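Local atomic coordinates of GlcNAc Inducible Gene 2, GIG2 (Candida albicans, PDB entry 6AKZ), a protein that binds a ferric ion and is probably an oxygenase of the DUF1479 family, in the cupin clan, its gene being inducible by GlcNAc. Residues N129-T137 with A391-Y401; M432-P440 with R451-K459. All blocks are in the same frame, centred on the assembly; numbering follows the deposited sequence.

Interaction 1. Residues N129-T137 with A391-Y401; sequences NVFWSKPQT and AFLKNISPADY
The indole of Trp-132 packs on Phe-392, in the last turn of helix 382-394. Over one face stands the Phe-392 backbone, CA 4.2 Å from the centroid of the five-membered ring, and the Phe-392 ring points its edge at the same indole in an offset edge-to-face pair. CB of the adjacent Phe-131 covers the opposite face. The indole edge is spent on a hydrogen bond: Trp-132 NE1 donates to Ile-396 O at 2.8 Å, the acceptor lying in the ring plane and approached nearly along the C=O axis, although the hydrogen bond is bent (N-H...O 132°). With its CG beside the backbone N (chi1 -59°), the Phe-131 ring reaches the start of helix 399-402. Pro-398 CD sits over one face of it, 3.6 Å from the centroid, a CH-pi contact, while Phe-131 CZ lies over a face of the Tyr-401 ring, 3.3 Å from Tyr-401 CG, the two rings inclined at 43°. At the outer end, Asn-129 ND2 bonds weakly to two waters, one donating to Ser-397 OG, the other to Tyr-401 O; Arg-177 holds Asn-129 OD1, and Ser-397 OG is hydrogen-bonded to Glu-413. Ile-396, whose N closes the Schellman motif (Asn-395 as C-prime residue), offers its O to Trp-132, and Tyr-401 brings this packing to about 10 Å from the iron site of the cupin-type fold, measured from its side chain to the metal.

Interaction 2. Residues M432-P440 with R451-K459; sequences MGLEEFEKP and RSIANQALK
The irregular chain 432-440 runs alongside helix residues 451-459 in the opposite direction, coming closest where the CA atoms of Glu-436 and Asn-455 are 5.5 Å apart, just after a Schellman motif at Gly-433 has ended the preceding helix. Asn-455 grips this chain as a strand neighbour would, its side-chain amide making a two-point hydrogen bond with the backbone of Phe-437. Asn-455 OD1 accepts from Phe-437 N at 2.8 Å on an in-plane lone pair, and Asn-455 ND2 returns a nearly straight bond (170°) to Phe-437 O at 3.1 Å, so the two bonds fix the amide's rotation. The planes of the Phe-437 ring and the Asn-455 amide are 14° apart, with OD1 near the ring's edge; Phe-437 CE2 meets Ala-454 CB at 3.7 Å. One turn further along, Leu-458 sets CD2 against Gly-433 O, 3.5 Å away. Arg-451, extended from CG to NE, runs past Lys-439 in the opposite direction, and Asp-167 forms a salt bridge with its NE. Arg-451 NH1 donates to Glu-438 O at 2.8 Å, with the oxygen at the edge of the guanidinium, close to its plane.

How the interactions relate
Interaction 1 is the more buried of the two, and its chemistry is mostly aromatic, whereas interaction 2 is partly exposed and depends on side chains of a helix bonding to loop backbone. Both rest on the helix 382-394: its end supplies one side of interaction 1, while Ile-382 and Leu-385, farther back, touch Ala-454 of interaction 2. The contacts meet directly at Met-432, whose CE packs against Phe-392 CD1 and Trp-132 CZ3, and Leu-434 adds further packing on Phe-392 and Leu-393. Interaction 1 joins segments distant in sequence near the iron site; interaction 2 is local and lies away from it.

Interaction 1. Residues N129-T137 with A391-Y401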
loop_
_atom_site.group_PDB
_atom_site.type_symbol
_atom_site.label_atom_id
_atom_site.label_comp_id
_atom_site.label_asym_id
_atom_site.label_seq_id
_atom_site.Cartn_x
_atom_site.Cartn_y
_atom_site.Cartn_z
ATOM N N ASN A 129 15.548 2.315 -11.459
ATOM C CA ASN A 129 14.558 1.413 -12.046
ATOM C C ASN A 129 15.209 0.062 -12.300
ATOM O O ASN A 129 15.380 -0.349 -13.457
ATOM C CB ASN A 129 13.965 2.021 -13.329
ATOM C CG ASN A 129 13.043 3.198 -13.032
ATOM O OD1 ASN A 129 13.067 3.746 -11.953
ATOM N ND2 ASN A 129 12.198 3.536 -13.959
ATOM N N VAL A 130 15.660 -0.556 -11.216
ATOM C CA VAL A 130 16.172 -1.879 -11.203
ATOM C C VAL A 130 15.097 -2.696 -10.448
ATOM O O VAL A 130 14.666 -2.356 -9.317
ATOM C CB VAL A 130 17.582 -1.978 -10.604
ATOM C CG1 VAL A 130 17.676 -1.523 -9.136
ATOM C CG2 VAL A 130 18.073 -3.402 -10.672
ATOM N N PHE A 131 14.674 -3.785 -11.064
ATOM C CA PHE A 131 13.603 -4.628 -10.506
ATOM C C PHE A 131 13.989 -6.052 -10.121
ATOM O O PHE A 131 13.484 -6.553 -9.078
ATOM C CB PHE A 131 12.457 -4.623 -11.503
ATOM C CG PHE A 131 11.920 -3.247 -11.772
ATOM C CD1 PHE A 131 11.053 -2.631 -10.890
ATOM C CD2 PHE A 131 12.382 -2.499 -12.880
ATOM C CE1 PHE A 131 10.533 -1.380 -11.157
ATOM C CE2 PHE A 131 11.897 -1.218 -13.144
ATOM C CZ PHE A 131 10.963 -0.648 -12.269
ATOM N N TRP A 132 14.849 -6.730 -10.927
ATOM C CA TRP A 132 15.100 -8.163 -10.819
ATOM C C TRP A 132 16.549 -8.555 -10.440
ATOM O O TRP A 132 16.980 -9.708 -10.643
ATOM C CB TRP A 132 14.613 -8.915 -12.114
ATOM C CG TRP A 132 13.223 -8.554 -12.627
ATOM C CD1 TRP A 132 12.896 -7.988 -13.829
ATOM C CD2 TRP A 132 11.990 -8.626 -11.889
ATOM N NE1 TRP A 132 11.531 -7.726 -13.912
ATOM C CE2 TRP A 132 10.956 -8.106 -12.726
ATOM C CE3 TRP A 132 11.654 -9.114 -10.627
ATOM C CZ2 TRP A 132 9.634 -8.065 -12.336
ATOM C CZ3 TRP A 132 10.287 -9.034 -10.227
ATOM C CH2 TRP A 132 9.317 -8.541 -11.084
ATOM N N SER A 133 17.310 -7.597 -9.911
ATOM C CA SER A 133 18.710 -7.869 -9.579
ATOM C C SER A 133 18.840 -8.964 -8.552
ATOM O O SER A 133 17.892 -9.245 -7.777
ATOM C CB SER A 133 19.366 -6.557 -9.041
ATOM O OG SER A 133 18.872 -6.197 -7.762
ATOM N N LYS A 134 20.022 -9.591 -8.479
ATOM C CA LYS A 134 20.244 -10.603 -7.496
ATOM C C LYS A 134 19.961 -10.145 -6.037
ATOM O O LYS A 134 19.367 -10.901 -5.245
ATOM C CB LYS A 134 21.678 -11.147 -7.603
ATOM C CG LYS A 134 21.994 -12.271 -6.593
ATOM C CD LYS A 134 23.507 -12.427 -6.478
ATOM C CE LYS A 134 23.940 -13.871 -6.282
ATOM N NZ LYS A 134 24.513 -14.155 -4.927
ATOM N N PRO A 135 20.438 -8.920 -5.662
ATOM C CA PRO A 135 20.139 -8.566 -4.273
ATOM C C PRO A 135 18.627 -8.449 -3.993
ATOM O O PRO A 135 18.191 -8.785 -2.866
ATOM C CB PRO A 135 20.861 -7.231 -4.047
ATOM C CG PRO A 135 21.692 -6.985 -5.308
ATOM C CD PRO A 135 21.380 -7.987 -6.314
ATOM N N GLN A 136 17.875 -7.928 -4.950
ATOM C CA GLN A 136 16.434 -7.901 -4.868
ATOM C C GLN A 136 15.767 -9.270 -4.711
ATOM O O GLN A 136 14.943 -9.505 -3.781
ATOM C CB GLN A 136 15.818 -7.100 -5.985
ATOM C CG GLN A 136 16.040 -5.612 -5.833
ATOM C CD GLN A 136 15.787 -4.926 -7.127
ATOM O OE1 GLN A 136 16.468 -5.190 -8.157
ATOM N NE2 GLN A 136 14.818 -3.979 -7.098
ATOM N N THR A 137 16.182 -10.209 -5.533
ATOM C CA THR A 137 15.647 -11.554 -5.499
ATOM C C THR A 137 16.045 -12.217 -4.215
ATOM O O THR A 137 15.189 -12.812 -3.514
ATOM C CB THR A 137 16.076 -12.357 -6.760
ATOM O OG1 THR A 137 15.493 -11.741 -7.880
ATOM C CG2 THR A 137 15.589 -13.774 -6.715
ATOM N N ALA A 391 8.032 -10.564 -17.114
ATOM C CA ALA A 391 9.150 -9.600 -17.005
ATOM C C ALA A 391 10.449 -10.216 -16.546
ATOM O O ALA A 391 11.533 -9.843 -17.042
ATOM C CB ALA A 391 8.767 -8.459 -16.094
ATOM N N PHE A 392 10.369 -11.111 -15.581
ATOM C CA PHE A 392 11.551 -11.760 -15.062
ATOM C C PHE A 392 12.178 -12.690 -16.121
ATOM O O PHE A 392 13.426 -12.810 -16.213
ATOM C CB PHE A 392 11.194 -12.585 -13.871
ATOM C CG PHE A 392 12.368 -13.147 -13.120
ATOM C CD1 PHE A 392 13.012 -12.378 -12.181
ATOM C CD2 PHE A 392 12.855 -14.436 -13.383
ATOM C CE1 PHE A 392 14.075 -12.868 -11.457
ATOM C CE2 PHE A 392 13.929 -14.945 -12.675
ATOM C CZ PHE A 392 14.531 -14.184 -11.703
ATOM N N LEU A 393 11.307 -13.433 -16.810
ATOM C CA LEU A 393 11.779 -14.412 -17.811
ATOM C C LEU A 393 12.440 -13.629 -18.979
ATOM O O LEU A 393 13.422 -14.099 -19.553
ATOM C CB LEU A 393 10.639 -15.306 -18.306
ATOM C CG LEU A 393 10.239 -16.474 -17.406
ATOM C CD1 LEU A 393 8.986 -17.167 -17.962
ATOM C CD2 LEU A 393 11.403 -17.444 -17.186
ATOM N N LYS A 394 11.902 -12.493 -19.326
ATOM C CA LYS A 394 12.444 -11.634 -20.400
ATOM C C LYS A 394 13.502 -10.616 -19.936
ATOM O O LYS A 394 14.089 -9.919 -20.785
ATOM C CB LYS A 394 11.321 -10.848 -21.042
ATOM C CG LYS A 394 10.373 -11.733 -21.829
ATOM C CD LYS A 394 9.183 -10.966 -22.372
ATOM C CE LYS A 394 9.495 -10.449 -23.763
ATOM N NZ LYS A 394 8.627 -9.315 -24.192
ATOM N N ASN A 395 13.750 -10.524 -18.620
ATOM C CA ASN A 395 14.708 -9.558 -18.073
ATOM C C ASN A 395 14.447 -8.112 -18.453
ATOM O O ASN A 395 15.358 -7.366 -18.818
ATOM C CB ASN A 395 16.093 -9.963 -18.519
ATOM C CG ASN A 395 17.146 -9.681 -17.506
ATOM O OD1 ASN A 395 16.913 -9.202 -16.386
ATOM N ND2 ASN A 395 18.343 -10.022 -17.881
ATOM N N ILE A 396 13.200 -7.700 -18.317
ATOM C CA ILE A 396 12.694 -6.335 -18.618
ATOM C C ILE A 396 11.918 -5.788 -17.378
ATOM O O ILE A 396 11.710 -6.507 -16.412
ATOM C CB ILE A 396 11.808 -6.305 -19.858
ATOM C CG1 ILE A 396 10.626 -7.260 -19.712
ATOM C CG2 ILE A 396 12.654 -6.666 -21.116
ATOM C CD1 ILE A 396 9.612 -7.139 -20.843
ATOM N N SER A 397 11.419 -4.582 -17.504
ATOM C CA SER A 397 10.729 -3.875 -16.424
ATOM C C SER A 397 9.359 -4.488 -16.316
ATOM O O SER A 397 8.835 -4.926 -17.316
ATOM C CB SER A 397 10.574 -2.384 -16.774
ATOM O OG SER A 397 11.785 -1.730 -16.520
ATOM N N PRO A 398 8.744 -4.479 -15.089
ATOM C CA PRO A 398 7.340 -4.836 -15.005
ATOM C C PRO A 398 6.538 -3.747 -15.667
ATOM O O PRO A 398 7.032 -2.619 -15.919
ATOM C CB PRO A 398 7.062 -4.902 -13.494
ATOM C CG PRO A 398 8.177 -4.222 -12.813
ATOM C CD PRO A 398 9.370 -4.296 -13.745
ATOM N N ALA A 399 5.315 -4.083 -15.982
ATOM C CA ALA A 399 4.463 -3.279 -16.832
ATOM C C ALA A 399 4.284 -1.858 -16.445
ATOM O O ALA A 399 4.106 -1.007 -17.313
ATOM C CB ALA A 399 3.075 -3.921 -16.894
ATOM N N ASP A 400 4.191 -1.580 -15.142
ATOM C CA ASP A 400 3.967 -0.197 -14.709
ATOM C C ASP A 400 5.150 0.693 -15.059
ATOM O O ASP A 400 4.961 1.901 -15.185
ATOM C CB ASP A 400 3.713 -0.066 -13.192
ATOM C CG ASP A 400 2.432 -0.778 -12.735
ATOM O OD1 ASP A 400 1.561 -1.013 -13.578
ATOM O OD2 ASP A 400 2.224 -1.047 -11.524
ATOM N N TYR A 401 6.345 0.134 -15.212
ATOM C CA TYR A 401 7.491 0.929 -15.619
ATOM C C TYR A 401 7.806 0.758 -17.107
ATOM O O TYR A 401 8.140 1.711 -17.793
ATOM C CB TYR A 401 8.687 0.583 -14.740
ATOM C CG TYR A 401 8.459 1.202 -13.377
ATOM C CD1 TYR A 401 8.804 2.553 -13.129
ATOM C CD2 TYR A 401 7.797 0.495 -12.373
ATOM C CE1 TYR A 401 8.532 3.139 -11.884
ATOM C CE2 TYR A 401 7.561 1.074 -11.118
ATOM C CZ TYR A 401 7.901 2.374 -10.898
ATOM O OH TYR A 401 7.647 2.907 -9.671
HETATM O O HOH W 1 12.129 0.901 -16.036
HETATM O O HOH W 2 10.374 3.040 -16.634
#

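Interaction 2. Residues M432-P440 with R451-K459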
loop_
_atom_site.group_PDB
_atom_site.type_symbol
_atom_site.label_atom_id
_atom_site.label_comp_id
_atom_site.label_asym_id
_atom_site.label_seq_id
_atom_site.Cartn_x
_atom_site.Cartn_y
_atom_site.Cartn_z
ATOM N N MET A 432 6.866 -15.791 -7.952
ATOM C CA MET A 432 7.315 -15.153 -9.124
ATOM C C MET A 432 6.542 -15.600 -10.316
ATOM O O MET A 432 6.842 -15.184 -11.391
ATOM C CB MET A 432 8.813 -15.554 -9.382
ATOM C CG MET A 432 9.818 -15.016 -8.397
ATOM S SD MET A 432 9.920 -13.200 -8.469
ATOM C CE MET A 432 10.415 -12.817 -10.120
ATOM N N GLY A 433 5.571 -16.482 -10.158
ATOM C CA GLY A 433 4.754 -16.910 -11.270
ATOM C C GLY A 433 5.449 -17.980 -12.111
ATOM O O GLY A 433 5.096 -18.141 -13.260
ATOM N N LEU A 434 6.440 -18.680 -11.558
ATOM C CA LEU A 434 7.303 -19.570 -12.354
ATOM C C LEU A 434 6.956 -21.028 -12.089
ATOM O O LEU A 434 7.578 -21.904 -12.689
ATOM C CB LEU A 434 8.774 -19.295 -12.019
ATOM C CG LEU A 434 9.284 -17.879 -12.379
ATOM C CD1 LEU A 434 10.670 -17.596 -11.791
ATOM C CD2 LEU A 434 9.299 -17.645 -13.877
ATOM N N GLU A 435 6.011 -21.301 -11.168
ATOM C CA GLU A 435 5.694 -22.655 -10.794
ATOM C C GLU A 435 4.244 -22.662 -10.353
ATOM O O GLU A 435 3.808 -21.717 -9.680
ATOM C CB GLU A 435 6.569 -23.040 -9.620
ATOM C CG GLU A 435 6.295 -24.421 -9.068
ATOM C CD GLU A 435 6.622 -25.498 -10.108
ATOM O OE1 GLU A 435 7.799 -25.557 -10.544
ATOM O OE2 GLU A 435 5.688 -26.207 -10.534
ATOM N N GLU A 436 3.512 -23.735 -10.686
ATOM C CA GLU A 436 2.120 -23.819 -10.311
ATOM C C GLU A 436 2.025 -23.959 -8.792
ATOM O O GLU A 436 2.933 -24.478 -8.096
ATOM C CB GLU A 436 1.425 -25.043 -10.967
ATOM C CG GLU A 436 1.426 -25.002 -12.486
ATOM C CD GLU A 436 2.643 -25.703 -13.150
ATOM O OE1 GLU A 436 3.845 -25.655 -12.672
ATOM O OE2 GLU A 436 2.387 -26.329 -14.196
ATOM N N PHE A 437 0.911 -23.496 -8.276
ATOM C CA PHE A 437 0.574 -23.598 -6.831
ATOM C C PHE A 437 0.105 -24.973 -6.460
ATOM O O PHE A 437 -0.565 -25.628 -7.221
ATOM C CB PHE A 437 -0.482 -22.549 -6.472
ATOM C CG PHE A 437 0.007 -21.152 -6.655
ATOM C CD1 PHE A 437 0.833 -20.592 -5.683
ATOM C CD2 PHE A 437 -0.301 -20.446 -7.779
ATOM C CE1 PHE A 437 1.369 -19.339 -5.883
ATOM C CE2 PHE A 437 0.193 -19.151 -7.948
ATOM C CZ PHE A 437 1.027 -18.603 -6.964
ATOM N N GLU A 438 0.592 -25.472 -5.336
ATOM C CA GLU A 438 0.134 -26.702 -4.769
ATOM C C GLU A 438 -1.242 -26.461 -4.131
ATOM O O GLU A 438 -1.478 -25.409 -3.558
ATOM C CB GLU A 438 1.164 -27.158 -3.714
ATOM C CG GLU A 438 1.083 -28.625 -3.333
ATOM C CD GLU A 438 1.731 -28.917 -1.958
ATOM O OE1 GLU A 438 2.764 -28.297 -1.650
ATOM O OE2 GLU A 438 1.173 -29.738 -1.171
ATOM N N LYS A 439 -2.167 -27.406 -4.256
ATOM C CA LYS A 439 -3.436 -27.333 -3.544
ATOM C C LYS A 439 -3.643 -28.633 -2.821
ATOM O O LYS A 439 -4.060 -29.567 -3.486
ATOM C CB LYS A 439 -4.592 -27.185 -4.453
ATOM C CG LYS A 439 -4.390 -25.976 -5.275
ATOM C CD LYS A 439 -5.700 -25.850 -5.922
ATOM C CE LYS A 439 -5.624 -25.156 -7.198
ATOM N NZ LYS A 439 -4.332 -25.016 -7.854
ATOM N N PRO A 440 -3.305 -28.683 -1.529
ATOM C CA PRO A 440 -3.335 -29.870 -0.684
ATOM C C PRO A 440 -4.729 -30.493 -0.671
ATOM O O PRO A 440 -5.733 -29.760 -0.829
ATOM C CB PRO A 440 -3.002 -29.303 0.701
ATOM C CG PRO A 440 -2.213 -28.095 0.471
ATOM C CD PRO A 440 -2.720 -27.523 -0.815
ATOM N N ARG A 451 -5.992 -20.458 -6.151
ATOM C CA ARG A 451 -4.855 -21.180 -6.580
ATOM C C ARG A 451 -5.127 -21.855 -7.908
ATOM O O ARG A 451 -4.298 -21.810 -8.792
ATOM C CB ARG A 451 -4.379 -22.166 -5.533
ATOM C CG ARG A 451 -3.716 -21.549 -4.356
ATOM C CD ARG A 451 -3.179 -22.571 -3.385
ATOM N NE ARG A 451 -2.720 -21.906 -2.162
ATOM C CZ ARG A 451 -1.940 -22.416 -1.237
ATOM N NH1 ARG A 451 -1.504 -23.679 -1.301
ATOM N NH2 ARG A 451 -1.610 -21.638 -0.183
ATOM N N SER A 452 -6.286 -22.465 -8.058
ATOM C CA SER A 452 -6.638 -23.072 -9.323
ATOM C C SER A 452 -6.702 -22.063 -10.461
ATOM O O SER A 452 -6.201 -22.329 -11.587
ATOM C CB SER A 452 -7.951 -23.849 -9.212
ATOM O OG SER A 452 -8.313 -24.347 -10.521
ATOM N N ILE A 453 -7.334 -20.928 -10.198
ATOM C CA ILE A 453 -7.483 -19.887 -11.226
ATOM C C ILE A 453 -6.079 -19.382 -11.657
ATOM O O ILE A 453 -5.791 -19.252 -12.877
ATOM C CB ILE A 453 -8.348 -18.786 -10.696
ATOM C CG1 ILE A 453 -9.804 -19.289 -10.574
ATOM C CG2 ILE A 453 -8.235 -17.516 -11.571
ATOM C CD1 ILE A 453 -10.676 -18.411 -9.678
ATOM N N ALA A 454 -5.182 -19.175 -10.689
ATOM C CA ALA A 454 -3.810 -18.820 -11.055
ATOM C C ALA A 454 -3.108 -19.859 -11.928
ATOM O O ALA A 454 -2.494 -19.521 -12.949
ATOM C CB ALA A 454 -2.949 -18.543 -9.836
ATOM N N ASN A 455 -3.214 -21.096 -11.530
ATOM C CA ASN A 455 -2.677 -22.177 -12.312
ATOM C C ASN A 455 -3.225 -22.238 -13.724
ATOM O O ASN A 455 -2.426 -22.440 -14.670
ATOM C CB ASN A 455 -2.902 -23.470 -11.581
ATOM C CG ASN A 455 -2.009 -23.626 -10.359
ATOM O OD1 ASN A 455 -1.082 -22.839 -10.070
ATOM N ND2 ASN A 455 -2.264 -24.662 -9.646
ATOM N N GLN A 456 -4.518 -22.030 -13.896
ATOM C CA GLN A 456 -5.115 -21.920 -15.205
ATOM C C GLN A 456 -4.554 -20.761 -16.051
ATOM O O GLN A 456 -4.304 -20.915 -17.249
ATOM C CB GLN A 456 -6.611 -21.765 -15.114
ATOM C CG GLN A 456 -7.428 -22.909 -14.491
ATOM C CD GLN A 456 -8.833 -22.450 -14.141
ATOM O OE1 GLN A 456 -9.494 -21.829 -14.942
ATOM N NE2 GLN A 456 -9.283 -22.680 -12.897
ATOM N N ALA A 457 -4.436 -19.579 -15.443
ATOM C CA ALA A 457 -3.773 -18.489 -16.060
ATOM C C ALA A 457 -2.318 -18.759 -16.384
ATOM O O ALA A 457 -1.885 -18.419 -17.477
ATOM C CB ALA A 457 -3.941 -17.221 -15.249
ATOM N N LEU A 458 -1.568 -19.436 -15.515
ATOM C CA LEU A 458 -0.208 -19.735 -15.890
ATOM C C LEU A 458 -0.189 -20.682 -17.088
ATOM O O LEU A 458 0.686 -20.522 -17.963
ATOM C CB LEU A 458 0.540 -20.319 -14.752
ATOM C CG LEU A 458 0.715 -19.440 -13.505
ATOM C CD1 LEU A 458 1.368 -20.271 -12.403
ATOM C CD2 LEU A 458 1.603 -18.249 -13.836
ATOM N N LYS A 459 -1.136 -21.621 -17.162
ATOM C CA LYS A 459 -1.196 -22.559 -18.329
ATOM C C LYS A 459 -1.556 -21.886 -19.618
ATOM O O LYS A 459 -0.908 -22.153 -20.650
ATOM C CB LYS A 459 -2.191 -23.690 -18.118
ATOM C CG LYS A 459 -1.605 -24.915 -17.482
ATOM C CD LYS A 459 -2.728 -25.882 -17.054
ATOM C CE LYS A 459 -2.404 -26.637 -15.759
ATOM N NZ LYS A 459 -1.357 -27.645 -16.050
#